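Local coordinates for phosphodiesterase (Salpingoeca rosetta, PDB 7D7P), which is an all-helical, metal-binding member of the cyclic nucleotide phosphodiesterase family within the HD superfamily, at residues 75-80 and 138-143. Sequence-based numbering, arbitrary orientation.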
loop_
_atom_site.group_PDB
_atom_site.type_symbol
_atom_site.label_atom_id
_atom_site.label_comp_id
_atom_site.label_asym_id
_atom_site.label_seq_id
_atom_site.Cartn_x
_atom_site.Cartn_y
_atom_site.Cartn_z
ATOM N N GLN A 75 36.283 4.022 -16.742
ATOM C CA GLN A 75 37.556 4.630 -16.367
ATOM C C GLN A 75 37.636 4.871 -14.864
ATOM O O GLN A 75 38.627 4.508 -14.220
ATOM C CB GLN A 75 37.759 5.938 -17.132
ATOM N N GLU A 76 36.596 5.476 -14.283
ATOM C CA GLU A 76 36.671 5.872 -12.880
ATOM C C GLU A 76 36.603 4.675 -11.937
ATOM O O GLU A 76 37.122 4.746 -10.817
ATOM C CB GLU A 76 35.568 6.880 -12.563
ATOM C CG GLU A 76 35.741 8.197 -13.311
ATOM C CD GLU A 76 34.893 9.319 -12.747
ATOM O OE1 GLU A 76 34.856 10.399 -13.372
ATOM O OE2 GLU A 76 34.265 9.123 -11.686
ATOM N N LEU A 77 35.982 3.574 -12.360
ATOM C CA LEU A 77 35.976 2.351 -11.565
ATOM C C LEU A 77 37.253 1.536 -11.721
ATOM O O LEU A 77 37.362 0.468 -11.108
ATOM C CB LEU A 77 34.765 1.486 -11.928
ATOM C CG LEU A 77 33.416 2.039 -11.467
ATOM C CD1 LEU A 77 32.272 1.188 -11.995
ATOM C CD2 LEU A 77 33.376 2.126 -9.946
ATOM N N HIS A 78 38.202 2.009 -12.530
ATOM C CA HIS A 78 39.539 1.445 -12.709
ATOM C C HIS A 78 39.547 0.106 -13.437
ATOM O O HIS A 78 40.581 -0.574 -13.448
ATOM C CB HIS A 78 40.276 1.298 -11.371
ATOM C CG HIS A 78 40.305 2.553 -10.555
ATOM N ND1 HIS A 78 40.987 3.684 -10.952
ATOM C CD2 HIS A 78 39.737 2.856 -9.362
ATOM C CE1 HIS A 78 40.835 4.630 -10.043
ATOM N NE2 HIS A 78 40.081 4.154 -9.068
ATOM N N VAL A 79 38.439 -0.287 -14.073
ATOM C CA VAL A 79 38.413 -1.585 -14.744
ATOM C C VAL A 79 39.229 -1.552 -16.030
ATOM O O VAL A 79 39.739 -2.589 -16.475
ATOM C CB VAL A 79 36.964 -2.034 -15.009
ATOM C CG1 VAL A 79 36.195 -2.132 -13.703
ATOM C CG2 VAL A 79 36.271 -1.082 -15.970
ATOM N N ILE A 80 39.372 -0.378 -16.648
ATOM C CA ILE A 80 40.175 -0.271 -17.866
ATOM C C ILE A 80 41.630 -0.620 -17.574
ATOM O O ILE A 80 42.255 -1.410 -18.293
ATOM C CB ILE A 80 40.042 1.137 -18.475
ATOM C CG1 ILE A 80 38.626 1.352 -19.011
ATOM C CG2 ILE A 80 41.069 1.347 -19.580
ATOM C CD1 ILE A 80 38.410 2.704 -19.660
ATOM N N ALA A 138 32.043 -7.529 -15.016
ATOM C CA ALA A 138 30.882 -8.263 -15.507
ATOM C C ALA A 138 29.584 -7.498 -15.273
ATOM O O ALA A 138 28.666 -7.572 -16.098
ATOM C CB ALA A 138 30.805 -9.637 -14.841
ATOM N N MET A 139 29.482 -6.767 -14.161
ATOM C CA MET A 139 28.254 -6.029 -13.884
ATOM C C MET A 139 28.078 -4.864 -14.851
ATOM O O MET A 139 26.950 -4.537 -15.235
ATOM C CB MET A 139 28.250 -5.538 -12.437
ATOM C CG MET A 139 28.122 -6.661 -11.414
ATOM S SD MET A 139 26.616 -7.629 -11.643
ATOM C CE MET A 139 25.384 -6.420 -11.161
ATOM N N LEU A 140 29.183 -4.228 -15.256
ATOM C CA LEU A 140 29.095 -3.136 -16.222
ATOM C C LEU A 140 28.640 -3.639 -17.587
ATOM O O LEU A 140 27.799 -3.010 -18.238
ATOM C CB LEU A 140 30.444 -2.423 -16.338
ATOM C CG LEU A 140 31.031 -1.814 -15.061
ATOM C CD1 LEU A 140 32.246 -0.946 -15.383
ATOM C CD2 LEU A 140 29.981 -1.015 -14.307
ATOM N N ILE A 141 29.189 -4.771 -18.037
ATOM C CA ILE A 141 28.794 -5.333 -19.326
ATOM C C ILE A 141 27.348 -5.812 -19.280
ATOM O O ILE A 141 26.569 -5.565 -20.208
ATOM C CB ILE A 141 29.754 -6.468 -19.729
ATOM C CG1 ILE A 141 31.172 -5.927 -19.924
ATOM C CG2 ILE A 141 29.261 -7.167 -20.991
ATOM C CD1 ILE A 141 32.218 -7.010 -20.119
ATOM N N ALA A 142 26.965 -6.498 -18.199
ATOM C CA ALA A 142 25.609 -7.028 -18.099
ATOM C C ALA A 142 24.573 -5.911 -18.095
ATOM O O ALA A 142 23.524 -6.030 -18.739
ATOM C CB ALA A 142 25.473 -7.884 -16.840
ATOM N N ALA A 143 24.847 -4.820 -17.373
ATOM C CA ALA A 143 23.879 -3.729 -17.278
ATOM C C ALA A 143 23.634 -3.083 -18.637
ATOM O O ALA A 143 22.489 -2.779 -18.992
ATOM C CB ALA A 143 24.362 -2.684 -16.271
#
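L77 and V79 both meet a single residue of 138-143, L140, and no hydrogen bond joins the two segments. L77 comes first along 75-80, just past the end of helix 63-76. With CG anti to its own carbonyl carbon (chi1 -71°), the L77 side chain carries CD1 to L140. CD1 lies 3.9 Å from L140 CD2 and 4.0 Å from L140 CD1, so it sits against the fork of that leucine. The two leucine side chains meet at a slant. H78 then turns the chain. Its positive phi (70°) and the bond from H78 N back to Q75 O (3.0 Å) belong to a Schellman motif. H78 is also the N-cap of the short helix 79-82. The turn brings V79 round to the same side as L77. V79 CG2 meets L140 CD1 end to end at 4.1 Å. L140 projects from helix 133-145 and also touches V73 and F74 of helix 63-76 and L116 of helix 109-126. That same helix 133-145 leads on to H146 and D147, which bind the zinc ion. The contact is methyl against methyl and all three residues are buried, so it probably rests on dispersion and the exclusion of water, a small apolar patch in the packing of this helix junction on helix 133-145.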